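Local coordinates for protein putative polysaccharide deacetylase (Bdellovibrio bacteriovorus HD100, PDB 5JP6) that probably removes acetyl groups from peptidoglycan sugars as a zinc-dependent carbohydrate esterase of family 4, acting during predation on other bacteria, at residues F144-N149 / V194-M199; Y159-G164 / R329-F334; R168-L173 / S358-T363. The protein carries 1 engineered substitution. All blocks are in the same frame, centred on the assembly; numbering follows the deposited sequence. Where two conformers were deposited one is given.

Contact 1. Residues F144-N149 / V194-M199; sequences FRFPDN and VNAKAM
The Schellman motif that ends helix 183-193 presents its positive-phi residue, Asn195, to the loop 144-149, where its amide is held between Phe146 and Asp148. Asn195 ND2 donates to Phe146 O at 2.8 Å and to Asp148 OD1 at 3.0 Å. Both bonds are nearly straight and both acceptors lie close to the amide plane, which fixes the rotation of the group. The carboxylate does not share that plane: it is turned 57° from the amide, and its OD1 is met from above. Two waters also donate to Asp148 OD1; one of them joins it to Asn195 OD1, and the other is held by Lys197 NZ. The extended Arg145 chain lays its guanidinium over the same amide, with the planes 19° apart and Asn195 ND2 3.3 Å above the centre of the guanidinium of Arg145. This stacking uses no hydrogen bond, and the charge pairing of Arg145 with Asp148 is long. A third water bridges Pro147 O and Asn195 O, both as acceptors.

The carbonyl of Val194, the residue before Asn195, takes a bond from the backbone of the loop, Phe146 N to Val194 O at 2.8 Å. Val194 divides its methyls between two rings. Val194 CG1, placed anti to the carbonyl carbon (chi1 -61°), sits over a face of Phe144, 3.5 Å from Phe144 CZ, while Val194 CG2 lies 3.8 Å from Phe146 CD2. The charged side chains lie on the exposed side, and Phe146 and Val194 are buried. Helix 339-354 receives the apolar groups: Tyr353 stacks on Phe144, Leu352 touches Phe146 and Leu349 touches Val194. Phe146 also rests on Val359 of strand 358-364, and beyond Ala198 the chain enters strand 199-202.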
ATOM      1  N   PHE A 144      24.142  -6.863  -1.008  1.00 30.95           N
ATOM      2  CA  PHE A 144      24.286  -6.864  -2.468  1.00 30.53           C
ATOM      3  C   PHE A 144      23.683  -5.567  -2.965  1.00 29.14           C
ATOM      4  O   PHE A 144      22.991  -4.875  -2.215  1.00 30.12           O
ATOM      5  CB  PHE A 144      23.615  -8.077  -3.146  1.00 29.52           C
ATOM      6  CG  PHE A 144      22.124  -8.111  -3.014  1.00 30.52           C
ATOM      7  CD1 PHE A 144      21.506  -8.738  -1.916  1.00 28.32           C
ATOM      8  CD2 PHE A 144      21.330  -7.467  -3.951  1.00 32.04           C
ATOM      9  CE1 PHE A 144      20.127  -8.713  -1.777  1.00 29.75           C
ATOM     10  CE2 PHE A 144      19.956  -7.487  -3.843  1.00 29.09           C
ATOM     11  CZ  PHE A 144      19.344  -8.107  -2.777  1.00 25.38           C
ATOM     12  N   ARG A 145      23.885  -5.289  -4.236  1.00 29.55           N
ATOM     13  CA  ARG A 145      23.402  -4.058  -4.823  1.00 29.10           C
ATOM     14  C   ARG A 145      22.818  -4.363  -6.203  1.00 25.35           C
ATOM     15  O   ARG A 145      23.538  -4.890  -7.064  1.00 31.49           O
ATOM     16  CB  ARG A 145      24.561  -3.079  -4.943  1.00 37.81           C
ATOM     17  CG  ARG A 145      24.249  -1.739  -5.561  1.00 41.90           C
ATOM     18  CD  ARG A 145      25.520  -0.899  -5.625  1.00 48.81           C
ATOM     19  NE  ARG A 145      25.269   0.461  -6.095  1.00 50.16           N
ATOM     20  CZ  ARG A 145      25.119   0.809  -7.377  1.00 51.27           C
ATOM     21  NH1 ARG A 145      25.178  -0.105  -8.344  1.00 49.78           N
ATOM     22  NH2 ARG A 145      24.892   2.086  -7.698  1.00 51.91           N
ATOM     23  N   PHE A 146      21.543  -4.069  -6.423  1.00 25.07           N
ATOM     24  CA  PHE A 146      20.980  -4.118  -7.762  1.00 24.57           C
ATOM     25  C   PHE A 146      21.666  -2.963  -8.562  1.00 24.01           C
ATOM     26  O   PHE A 146      21.885  -1.860  -8.035  1.00 24.82           O
ATOM     27  CB  PHE A 146      19.442  -3.882  -7.757  1.00 23.55           C
ATOM     28  CG  PHE A 146      18.618  -5.043  -7.234  1.00 23.69           C
ATOM     29  CD1 PHE A 146      18.489  -6.216  -7.989  1.00 23.67           C
ATOM     30  CD2 PHE A 146      17.927  -4.970  -6.008  1.00 22.57           C
ATOM     31  CE1 PHE A 146      17.707  -7.258  -7.540  1.00 27.09           C
ATOM     32  CE2 PHE A 146      17.160  -6.054  -5.579  1.00 22.25           C
ATOM     33  CZ  PHE A 146      17.060  -7.178  -6.336  1.00 23.13           C
ATOM     34  N   PRO A 147      21.978  -3.205  -9.846  1.00 25.93           N
ATOM     35  CA  PRO A 147      22.454  -2.088 -10.681  1.00 26.86           C
ATOM     36  C   PRO A 147      21.407  -1.029 -10.871  1.00 26.22           C
ATOM     37  O   PRO A 147      20.206  -1.310 -10.830  1.00 25.97           O
ATOM     38  CB  PRO A 147      22.779  -2.754 -12.031  1.00 32.44           C
ATOM     39  CG  PRO A 147      22.030  -4.044 -12.047  1.00 39.18           C
ATOM     40  CD  PRO A 147      21.734  -4.445 -10.622  1.00 27.77           C
ATOM     41  N   ASP A 148      21.834   0.215 -11.089  1.00 26.93           N
ATOM     42  CA  ASP A 148      20.878   1.196 -11.555  1.00 25.84           C
ATOM     43  C   ASP A 148      20.212   0.733 -12.857  1.00 24.20           C
ATOM     44  O   ASP A 148      20.866   0.206 -13.775  1.00 27.94           O
ATOM     45  CB  ASP A 148      21.571   2.530 -11.856  1.00 28.75           C
ATOM     46  CG  ASP A 148      22.137   3.225 -10.616  1.00 29.43           C
ATOM     47  OD1 ASP A 148      21.640   3.022  -9.490  1.00 28.77           O
ATOM     48  OD2 ASP A 148      23.111   3.998 -10.804  1.00 37.01           O
ATOM     49  N   ASN A 149      18.903   0.927 -12.904  1.00 24.72           N
ATOM     50  CA  ASN A 149      18.111   0.608 -14.079  1.00 24.93           C
ATOM     51  C   ASN A 149      16.837   1.422 -14.098  1.00 23.98           C
ATOM     52  O   ASN A 149      15.807   0.987 -13.634  1.00 24.15           O
ATOM     53  CB  ASN A 149      17.785  -0.884 -14.085  1.00 25.42           C
ATOM     54  CG  ASN A 149      17.362  -1.380 -15.455  1.00 26.16           C
ATOM     55  OD1 ASN A 149      16.886  -0.609 -16.315  1.00 26.34           O
ATOM     56  ND2 ASN A 149      17.519  -2.675 -15.656  1.00 27.22           N
ATOM     57  N   VAL A 194      19.785  -2.122  -0.909  1.00 21.24           N
ATOM     58  CA  VAL A 194      20.148  -2.884  -2.102  1.00 23.06           C
ATOM     59  C   VAL A 194      20.074  -2.042  -3.394  1.00 21.51           C
ATOM     60  O   VAL A 194      20.091  -2.583  -4.512  1.00 22.44           O
ATOM     61  CB  VAL A 194      19.304  -4.176  -2.203  1.00 24.33           C
ATOM     62  CG1 VAL A 194      19.552  -5.065  -0.995  1.00 26.11           C
ATOM     63  CG2 VAL A 194      17.811  -3.865  -2.391  1.00 23.05           C
ATOM     64  N   ASN A 195      19.976  -0.722  -3.238  1.00 21.73           N
ATOM     65  CA  ASN A 195      19.945   0.217  -4.383  1.00 21.63           C
ATOM     66  C   ASN A 195      18.746   0.013  -5.286  1.00 21.61           C
ATOM     67  O   ASN A 195      18.830   0.299  -6.456  1.00 26.18           O
ATOM     68  CB  ASN A 195      21.236   0.159  -5.184  1.00 23.91           C
ATOM     69  CG  ASN A 195      21.349   1.255  -6.209  1.00 25.40           C
ATOM     70  OD1 ASN A 195      21.102   2.421  -5.903  1.00 27.44           O
ATOM     71  ND2 ASN A 195      21.703   0.897  -7.443  1.00 26.21           N
ATOM     72  N   ALA A 196      17.632  -0.462  -4.727  1.00 20.89           N
ATOM     73  CA  ALA A 196      16.408  -0.613  -5.494  1.00 21.17           C
ATOM     74  C   ALA A 196      15.585   0.661  -5.452  1.00 20.58           C
ATOM     75  O   ALA A 196      15.440   1.278  -4.392  1.00 21.28           O
ATOM     76  CB  ALA A 196      15.560  -1.769  -4.990  1.00 22.16           C
ATOM     77  N   LYS A 197      15.016   1.029  -6.601  1.00 21.27           N
ATOM     78  CA  LYS A 197      14.088   2.160  -6.663  1.00 20.83           C
ATOM     79  C   LYS A 197      12.712   1.585  -6.954  1.00 19.31           C
ATOM     80  O   LYS A 197      12.588   0.507  -7.520  1.00 22.84           O
ATOM     81  CB  LYS A 197      14.508   3.139  -7.757  1.00 22.40           C
ATOM     82  CG  LYS A 197      15.909   3.690  -7.572  1.00 23.71           C
ATOM     83  CD  LYS A 197      16.038   4.514  -6.305  1.00 24.24           C
ATOM     84  CE  LYS A 197      17.423   5.161  -6.202  1.00 27.36           C
ATOM     85  NZ  LYS A 197      18.541   4.152  -6.133  1.00 27.69           N
ATOM     86  N   ALA A 198      11.683   2.343  -6.602  1.00 18.44           N
ATOM     87  CA  ALA A 198      10.294   1.895  -6.732  1.00 17.82           C
ATOM     88  C   ALA A 198       9.371   3.046  -7.085  1.00 17.88           C
ATOM     89  O   ALA A 198       9.751   4.205  -7.014  1.00 18.53           O
ATOM     90  CB  ALA A 198       9.842   1.241  -5.418  1.00 18.95           C
ATOM     91  N   MET A 199       8.142   2.685  -7.472  1.00 17.71           N
ATOM     92  CA  MET A 199       7.131   3.639  -7.813  1.00 17.38           C
ATOM     93  C   MET A 199       6.089   3.608  -6.634  1.00 16.05           C
ATOM     94  O   MET A 199       5.583   2.527  -6.276  1.00 18.26           O
ATOM     95  CB  MET A 199       6.471   3.349  -9.170  1.00 17.70           C
ATOM     96  CG  MET A 199       7.409   3.180 -10.324  1.00 20.42           C
ATOM     97  SD  MET A 199       6.534   2.792 -11.820  1.00 21.30           S
ATOM     98  CE  MET A 199       5.949   4.423 -12.281  1.00 21.89           C
TER
HETATM   99  O   HOH W   1      18.497  -0.219  -9.027  1.00 31.81           O
HETATM  100  O   HOH W   2      18.971   3.384  -8.903  1.00 32.62           O
HETATM  101  O   HOH W   3      22.335   4.531  -7.188  1.00 44.34           O

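Contact 2. Residues Y159-G164 / R329-F334; sequences YMAVRG and RGIVLF
Ile331 leaves its strand toward the bend formed by Ala161, Val162 and Arg163, and most of the packing follows from that direction. CG1 stands anti to the carbonyl carbon (chi1 -64°) and the branch then runs on extended (chi2 174°), which carries CD1 into the hollow of the bend. There Ile331 CD1 lies 3.9 Å from Ala161 CB, a methyl meeting a methyl, and 3.4 Å from Val162 O. The backbone N of Gly164 closes on the same methyl, with Gly164 N 3.9 Å from Ile331 CD1. Val162 itself turns its isopropyl group away, so it contributes its carbonyl instead.

Arg163 meets the start of the strand with the base of its side chain, Arg163 CB 4.2 Å from Gly330 CA; beyond it the extended chain leads off to Gln327, whose OE1 takes a hydrogen bond from Arg163 NH2. The backbones approach through a CA-H...O contact, Gly330 CA to Arg163 O at 3.5 Å with an angle of 157° at the hydrogen. This geometry is consistent with close packing of a loop on a strand rather than with sheet pairing: strand 160-161 pairs with 297-299, whereas 330-335 is bonded to 170-176 and 303-304.

Ile331 also touches Val172 and Thr174 of strand 170-176 and Arg277 of strand 275-277. Its side chain is about 8 Å from that of Asp176, a zinc-binding residue in another structure of this protein, though not a zinc ligand here. Inward-pointing residues of this kind, packed near the starts of parallel strands whose later ends approach the metal site, are what the distorted beta/alpha barrel of the NodB-type, family 4 esterases would lead one to expect.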
ATOM      1  N   TYR A 159       0.102   6.980 -21.354  1.00 25.14           N
ATOM      2  CA  TYR A 159       0.906   5.774 -21.417  1.00 24.22           C
ATOM      3  C   TYR A 159       0.177   4.714 -20.614  1.00 23.17           C
ATOM      4  O   TYR A 159      -0.174   4.952 -19.464  1.00 29.71           O
ATOM      5  CB  TYR A 159       2.299   6.028 -20.819  1.00 24.06           C
ATOM      6  CG  TYR A 159       3.154   4.808 -20.679  1.00 23.97           C
ATOM      7  CD1 TYR A 159       3.557   4.101 -21.779  1.00 27.72           C
ATOM      8  CD2 TYR A 159       3.586   4.374 -19.441  1.00 23.88           C
ATOM      9  CE1 TYR A 159       4.364   2.976 -21.654  1.00 27.54           C
ATOM     10  CE2 TYR A 159       4.399   3.263 -19.315  1.00 26.25           C
ATOM     11  CZ  TYR A 159       4.771   2.565 -20.416  1.00 25.63           C
ATOM     12  OH  TYR A 159       5.545   1.446 -20.294  1.00 28.86           O
ATOM     13  N   MET A 160      -0.062   3.546 -21.200  1.00 25.55           N
ATOM     14  CA  MET A 160      -0.763   2.491 -20.494  1.00 25.71           C
ATOM     15  C   MET A 160       0.233   1.388 -20.170  1.00 25.58           C
ATOM     16  O   MET A 160       0.778   0.750 -21.077  1.00 30.83           O
ATOM     17  CB  MET A 160      -1.859   1.907 -21.386  1.00 29.31           C
ATOM     18  CG  MET A 160      -2.587   0.688 -20.786  1.00 33.15           C
ATOM     19  SD  MET A 160      -3.668   1.219 -19.446  1.00 33.13           S
ATOM     20  CE  MET A 160      -3.212   0.025 -18.160  1.00 34.34           C
ATOM     21  N   ALA A 161       0.483   1.192 -18.868  1.00 23.85           N
ATOM     22  CA  ALA A 161       1.468   0.232 -18.407  1.00 25.50           C
ATOM     23  C   ALA A 161       0.776  -0.954 -17.771  1.00 22.73           C
ATOM     24  O   ALA A 161       0.004  -0.811 -16.789  1.00 24.41           O
ATOM     25  CB  ALA A 161       2.411   0.876 -17.413  1.00 27.65           C
ATOM     26  N   VAL A 162       1.100  -2.125 -18.301  1.00 25.68           N
ATOM     27  CA  VAL A 162       0.710  -3.384 -17.682  1.00 24.47           C
ATOM     28  C   VAL A 162       1.987  -4.085 -17.234  1.00 24.76           C
ATOM     29  O   VAL A 162       2.209  -4.240 -16.040  1.00 25.34           O
ATOM     30  CB  VAL A 162      -0.158  -4.259 -18.621  1.00 28.37           C
ATOM     31  CG1 VAL A 162      -0.455  -5.583 -17.940  1.00 29.19           C
ATOM     32  CG2 VAL A 162      -1.477  -3.547 -18.911  1.00 30.34           C
ATOM     33  N   ARG A 163       2.835  -4.452 -18.196  1.00 25.30           N
ATOM     34  CA  ARG A 163       4.171  -4.980 -17.918  1.00 24.19           C
ATOM     35  C   ARG A 163       5.210  -3.876 -18.007  1.00 26.13           C
ATOM     36  O   ARG A 163       6.328  -4.061 -17.575  1.00 28.50           O
ATOM     37  CB  ARG A 163       4.524  -6.124 -18.865  1.00 25.81           C
ATOM     38  CG  ARG A 163       3.627  -7.339 -18.624  1.00 29.78           C
ATOM     39  CD  ARG A 163       3.835  -8.528 -19.573  1.00 34.88           C
ATOM     40  NE  ARG A 163       2.968  -9.628 -19.103  1.00 39.89           N
ATOM     41  CZ  ARG A 163       1.608  -9.637 -19.112  1.00 42.14           C
ATOM     42  NH1 ARG A 163       0.881  -8.648 -19.662  1.00 45.70           N
ATOM     43  NH2 ARG A 163       0.946 -10.669 -18.595  1.00 44.25           N
ATOM     44  N   GLY A 164       4.846  -2.726 -18.576  1.00 24.54           N
ATOM     45  CA  GLY A 164       5.747  -1.573 -18.610  1.00 25.21           C
ATOM     46  C   GLY A 164       6.867  -1.581 -19.633  1.00 25.82           C
ATOM     47  O   GLY A 164       7.802  -0.796 -19.523  1.00 24.66           O
ATOM     48  N   ARG A 329       8.491 -11.167 -15.930  1.00 24.04           N
ATOM     49  CA  ARG A 329       8.839  -9.747 -15.946  0.50 23.86           C
ATOM     50  C   ARG A 329       7.574  -8.945 -15.664  1.00 23.58           C
ATOM     51  O   ARG A 329       6.453  -9.465 -15.764  1.00 24.75           O
ATOM     52  CB  ARG A 329       9.385  -9.322 -17.323  0.50 23.58           C
ATOM     53  CG  ARG A 329       8.275  -9.116 -18.347  0.50 26.43           C
ATOM     54  CD  ARG A 329       8.861  -8.766 -19.694  0.50 26.08           C
ATOM     55  NE  ARG A 329       9.374  -9.919 -20.398  0.50 25.75           N
ATOM     56  CZ  ARG A 329       9.981  -9.839 -21.579  0.50 26.57           C
ATOM     57  NH1 ARG A 329      10.181  -8.660 -22.151  0.50 27.06           N
ATOM     58  NH2 ARG A 329      10.395 -10.934 -22.174  0.50 32.66           N
ATOM     59  N   GLY A 330       7.750  -7.673 -15.337  1.00 22.84           N
ATOM     60  CA  GLY A 330       6.614  -6.758 -15.310  1.00 21.86           C
ATOM     61  C   GLY A 330       6.523  -5.951 -14.058  1.00 20.72           C
ATOM     62  O   GLY A 330       7.540  -5.595 -13.484  1.00 23.35           O
ATOM     63  N   ILE A 331       5.290  -5.586 -13.719  1.00 20.69           N
ATOM     64  CA  ILE A 331       4.987  -4.629 -12.670  1.00 18.69           C
ATOM     65  C   ILE A 331       4.327  -5.361 -11.521  1.00 19.78           C
ATOM     66  O   ILE A 331       3.307  -6.034 -11.707  1.00 20.40           O
ATOM     67  CB  ILE A 331       4.090  -3.489 -13.176  1.00 20.75           C
ATOM     68  CG1 ILE A 331       4.818  -2.674 -14.244  1.00 21.76           C
ATOM     69  CG2 ILE A 331       3.627  -2.594 -12.025  1.00 20.72           C
ATOM     70  CD1 ILE A 331       3.976  -1.611 -14.907  1.00 22.23           C
ATOM     71  N   VAL A 332       4.931  -5.225 -10.337  1.00 19.14           N
ATOM     72  CA  VAL A 332       4.442  -5.885  -9.123  1.00 19.10           C
ATOM     73  C   VAL A 332       3.598  -4.925  -8.306  1.00 18.81           C
ATOM     74  O   VAL A 332       4.047  -3.802  -8.036  1.00 19.09           O
ATOM     75  CB  VAL A 332       5.615  -6.354  -8.235  1.00 20.60           C
ATOM     76  CG1 VAL A 332       5.090  -7.159  -7.030  1.00 21.86           C
ATOM     77  CG2 VAL A 332       6.612  -7.169  -9.045  1.00 21.86           C
ATOM     78  N   LEU A 333       2.437  -5.392  -7.863  1.00 18.40           N
ATOM     79  CA  LEU A 333       1.566  -4.609  -6.973  1.00 19.01           C
ATOM     80  C   LEU A 333       1.759  -5.001  -5.499  1.00 16.81           C
ATOM     81  O   LEU A 333       1.412  -6.132  -5.119  1.00 19.44           O
ATOM     82  CB  LEU A 333       0.101  -4.840  -7.336  1.00 20.81           C
ATOM     83  CG  LEU A 333      -0.904  -4.118  -6.451  1.00 21.89           C
ATOM     84  CD1 LEU A 333      -0.762  -2.592  -6.511  1.00 23.81           C
ATOM     85  CD2 LEU A 333      -2.334  -4.534  -6.798  1.00 25.29           C
ATOM     86  N   PHE A 334       2.242  -4.035  -4.708  1.00 17.46           N
ATOM     87  CA  PHE A 334       2.374  -4.132  -3.231  1.00 17.84           C
ATOM     88  C   PHE A 334       1.562  -2.922  -2.692  1.00 16.73           C
ATOM     89  O   PHE A 334       1.251  -1.955  -3.401  1.00 17.49           O
ATOM     90  CB  PHE A 334       3.813  -4.032  -2.743  1.00 17.63           C
ATOM     91  CG  PHE A 334       4.660  -5.276  -2.942  1.00 16.79           C
ATOM     92  CD1 PHE A 334       4.341  -6.505  -2.300  1.00 18.52           C
ATOM     93  CD2 PHE A 334       5.810  -5.205  -3.704  1.00 17.45           C
ATOM     94  CE1 PHE A 334       5.176  -7.582  -2.447  1.00 19.75           C
ATOM     95  CE2 PHE A 334       6.660  -6.292  -3.815  1.00 19.20           C
ATOM     96  CZ  PHE A 334       6.316  -7.468  -3.216  1.00 20.53           C
TER

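Contact 3. Residues R168-L173 / S358-T363; sequences RKEVVL and SVVLLT
Lys169 O receives two donors: Ser358 N at 2.8 Å, arriving almost in line with the carbonyl, and, more loosely, a water that also accepts from Ser358 OG. The exchange then steps along both chains. Val171 N donates to Ser358 O at 2.9 Å, and Val360 N donates to Val171 O at 2.8 Å, the latter donor tilted 28° from the carbonyl plane. Ser358 bonds to Lys169 and Val171, which flank Glu170, and Val171 to Ser358 and Val360, which flank Val359: the pattern of parallel strands, with Glu170 opposite Ser358 and Val171 opposite Val359. CA-H...O contacts from Glu170, Val359 and Val172 accompany these bonds.

The pairing stops one step later. Leu173 N is 4.4 Å from Val360 O, and a water fills the place of the direct bond, accepting from Leu173 N at 2.8 Å and donating to Val360 O. The two segments diverge by 52°, so the water marks a fork in the parallel sheet of this NodB-type barrel: strand 170-176 leaves 358-364 and bonds instead to 199-202, while its other edge stays on 330-335.

Side chains follow the twist. Val360 CG2 packs against the Glu170 chain, which it crosses obliquely, 3.6 Å from Glu170 CD; that chain, extended beyond CG, continues to polar partners outside, OE1 to Ala167 N and Gln151 NE2, and OE2 to Asn149 ND2. On the side of Val171 and Val359, Leu173 crosses Val359 at about a right angle, Leu173 CG 4.1 Å from Val359 CG1, with Phe348 and Leu349 of helix 339-354 against Leu173, and Leu352 against Val171 and Val359. Past the fork, Val172 CG2 still reaches Leu362 CG at 3.9 Å, the two side chains again nearly perpendicular, and Met199 touches both residues.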
ATOM      1  N   ARG A 168      12.998  -9.198 -20.241  1.00 30.95           N
ATOM      2  CA  ARG A 168      12.894 -10.430 -19.467  1.00 29.59           C
ATOM      3  C   ARG A 168      13.713 -10.258 -18.166  1.00 27.60           C
ATOM      4  O   ARG A 168      14.817  -9.658 -18.152  1.00 29.06           O
ATOM      5  CB  ARG A 168      13.349 -11.663 -20.257  1.00 37.46           C
ATOM      6  CG  ARG A 168      14.829 -11.700 -20.614  1.00 48.81           C
ATOM      7  CD  ARG A 168      15.237 -13.013 -21.334  1.00 57.22           C
ATOM      8  NE  ARG A 168      14.968 -14.219 -20.538  1.00 67.49           N
ATOM      9  CZ  ARG A 168      15.772 -14.722 -19.596  1.00 64.02           C
ATOM     10  NH1 ARG A 168      16.933 -14.133 -19.301  1.00 74.94           N
ATOM     11  NH2 ARG A 168      15.411 -15.824 -18.941  1.00 72.72           N
ATOM     12  N   LYS A 169      13.127 -10.770 -17.086  1.00 27.30           N
ATOM     13  CA  LYS A 169      13.719 -10.794 -15.748  1.00 25.69           C
ATOM     14  C   LYS A 169      13.916  -9.408 -15.138  1.00 24.45           C
ATOM     15  O   LYS A 169      14.695  -9.222 -14.204  1.00 27.52           O
ATOM     16  CB  LYS A 169      14.970 -11.670 -15.678  1.00 29.95           C
ATOM     17  CG  LYS A 169      14.638 -13.097 -16.124  1.00 35.20           C
ATOM     18  CD  LYS A 169      15.666 -14.101 -15.749  1.00 44.16           C
ATOM     19  CE  LYS A 169      15.408 -14.603 -14.357  1.00 43.37           C
ATOM     20  NZ  LYS A 169      16.331 -15.726 -14.072  1.00 47.31           N
ATOM     21  N   GLU A 170      13.138  -8.460 -15.642  1.00 23.69           N
ATOM     22  CA  GLU A 170      13.040  -7.134 -15.022  1.00 24.03           C
ATOM     23  C   GLU A 170      11.683  -6.990 -14.358  1.00 22.39           C
ATOM     24  O   GLU A 170      10.654  -7.305 -14.969  1.00 23.15           O
ATOM     25  CB  GLU A 170      13.263  -6.032 -16.052  1.00 23.76           C
ATOM     26  CG  GLU A 170      14.679  -5.971 -16.588  1.00 24.68           C
ATOM     27  CD  GLU A 170      14.947  -4.828 -17.549  1.00 25.29           C
ATOM     28  OE1 GLU A 170      13.981  -4.246 -18.117  1.00 27.85           O
ATOM     29  OE2 GLU A 170      16.141  -4.503 -17.716  1.00 27.36           O
ATOM     30  N   VAL A 171      11.690  -6.459 -13.123  1.00 22.08           N
ATOM     31  CA  VAL A 171      10.456  -6.168 -12.413  1.00 21.25           C
ATOM     32  C   VAL A 171      10.468  -4.744 -11.879  1.00 19.87           C
ATOM     33  O   VAL A 171      11.512  -4.197 -11.499  1.00 20.82           O
ATOM     34  CB  VAL A 171      10.152  -7.164 -11.293  1.00 23.26           C
ATOM     35  CG1 VAL A 171       9.958  -8.562 -11.844  1.00 25.24           C
ATOM     36  CG2 VAL A 171      11.249  -7.163 -10.240  1.00 25.41           C
ATOM     37  N   VAL A 172       9.288  -4.142 -11.910  1.00 19.42           N
ATOM     38  CA  VAL A 172       9.057  -2.798 -11.398  1.00 19.25           C
ATOM     39  C   VAL A 172       8.250  -2.956 -10.121  1.00 18.61           C
ATOM     40  O   VAL A 172       7.189  -3.565 -10.121  1.00 19.77           O
ATOM     41  CB  VAL A 172       8.260  -1.935 -12.399  1.00 19.36           C
ATOM     42  CG1 VAL A 172       8.074  -0.513 -11.901  1.00 19.63           C
ATOM     43  CG2 VAL A 172       8.888  -1.919 -13.759  1.00 20.46           C
ATOM     44  N   LEU A 173       8.801  -2.445  -9.040  1.00 18.79           N
ATOM     45  CA  LEU A 173       8.141  -2.566  -7.774  1.00 18.47           C
ATOM     46  C   LEU A 173       7.265  -1.347  -7.486  1.00 17.31           C
ATOM     47  O   LEU A 173       7.747  -0.200  -7.537  1.00 19.23           O
ATOM     48  CB  LEU A 173       9.176  -2.715  -6.670  1.00 19.85           C
ATOM     49  CG  LEU A 173      10.158  -3.886  -6.838  1.00 20.55           C
ATOM     50  CD1 LEU A 173      11.023  -3.984  -5.613  1.00 25.05           C
ATOM     51  CD2 LEU A 173       9.448  -5.216  -7.149  1.00 21.68           C
ATOM     52  N   SER A 358      16.155  -8.245 -11.974  1.00 25.06           N
ATOM     53  CA  SER A 358      16.648  -6.903 -11.741  0.50 25.33           C
ATOM     54  C   SER A 358      15.461  -5.942 -11.531  1.00 24.00           C
ATOM     55  O   SER A 358      14.400  -6.118 -12.111  1.00 24.81           O
ATOM     56  CB  SER A 358      17.458  -6.424 -12.950  0.50 28.30           C
ATOM     57  OG  SER A 358      18.509  -7.315 -13.207  0.50 34.04           O
ATOM     58  N   VAL A 359      15.640  -4.937 -10.664  1.00 22.17           N
ATOM     59  CA  VAL A 359      14.617  -3.990 -10.365  1.00 22.32           C
ATOM     60  C   VAL A 359      14.730  -2.752 -11.256  1.00 23.24           C
ATOM     61  O   VAL A 359      15.801  -2.159 -11.368  1.00 25.95           O
ATOM     62  CB  VAL A 359      14.628  -3.583  -8.880  1.00 22.19           C
ATOM     63  CG1 VAL A 359      13.617  -2.456  -8.610  1.00 23.72           C
ATOM     64  CG2 VAL A 359      14.318  -4.792  -7.997  1.00 23.42           C
ATOM     65  N   VAL A 360      13.625  -2.393 -11.902  1.00 20.92           N
ATOM     66  CA  VAL A 360      13.576  -1.262 -12.836  1.00 21.04           C
ATOM     67  C   VAL A 360      12.677  -0.172 -12.301  1.00 21.69           C
ATOM     68  O   VAL A 360      11.568  -0.446 -11.844  1.00 21.59           O
ATOM     69  CB  VAL A 360      13.012  -1.718 -14.198  1.00 22.14           C
ATOM     70  CG1 VAL A 360      12.754  -0.556 -15.123  1.00 24.91           C
ATOM     71  CG2 VAL A 360      13.976  -2.716 -14.834  1.00 25.17           C
ATOM     72  N   LEU A 361      13.127   1.073 -12.447  1.00 20.69           N
ATOM     73  CA  LEU A 361      12.286   2.218 -12.181  1.00 20.44           C
ATOM     74  C   LEU A 361      11.776   2.783 -13.503  1.00 19.79           C
ATOM     75  O   LEU A 361      12.571   3.012 -14.413  1.00 22.27           O
ATOM     76  CB  LEU A 361      13.067   3.317 -11.460  1.00 20.89           C
ATOM     77  CG  LEU A 361      12.276   4.541 -11.032  1.00 20.15           C
ATOM     78  CD1 LEU A 361      11.236   4.200 -10.016  1.00 20.16           C
ATOM     79  CD2 LEU A 361      13.250   5.608 -10.524  1.00 21.40           C
ATOM     80  N   LEU A 362      10.461   2.988 -13.614  1.00 20.16           N
ATOM     81  CA  LEU A 362       9.910   3.658 -14.802  1.00 20.53           C
ATOM     82  C   LEU A 362       9.661   5.115 -14.409  1.00 20.57           C
ATOM     83  O   LEU A 362       9.131   5.390 -13.319  1.00 21.77           O
ATOM     84  CB  LEU A 362       8.594   3.007 -15.257  1.00 21.18           C
ATOM     85  CG  LEU A 362       8.688   1.534 -15.637  1.00 22.80           C
ATOM     86  CD1 LEU A 362       7.298   0.988 -15.955  1.00 24.68           C
ATOM     87  CD2 LEU A 362       9.646   1.332 -16.798  1.00 25.20           C
ATOM     88  N   THR A 363      10.014   6.022 -15.303  1.00 20.70           N
ATOM     89  CA  THR A 363       9.905   7.434 -15.044  1.00 21.22           C
ATOM     90  C   THR A 363       9.549   8.162 -16.338  1.00 20.75           C
ATOM     91  O   THR A 363       9.743   7.632 -17.436  1.00 23.66           O
ATOM     92  CB  THR A 363      11.215   7.971 -14.420  1.00 25.98           C
ATOM     93  OG1 THR A 363      10.941   9.207 -13.764  1.00 30.56           O
ATOM     94  CG2 THR A 363      12.299   8.120 -15.490  1.00 24.92           C
TER
HETATM   95  O   HOH W   4      17.948  -9.530 -14.467  1.00 39.83           O
HETATM   96  O   HOH W   5      10.768  -0.468  -9.294  1.00 22.14           O

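After the N-terminal helices the chain passes 144-149, 159-164 and 168-173 in turn, and each is met later by 194-199, 329-334 and 358-363 in that same order. Contact 1 closes a loop of about 45 residues, and contacts 2 and 3 close much longer ones; all three cross pairwise and none nests within another. Contacts 2 and 3 adjoin, their centres about 9 Å apart, because strands 330-335 and 170-176 are neighbours in one sheet. Contact 3 also touches contact 1, through backbone bonds of Met199 and Asn149. Contact 1 ties the loop before strand 150-153 to the end of helix 183-193, while contacts 2 and 3 join the 159-164 turn and the first long strand to strands 330-335 and 358-364.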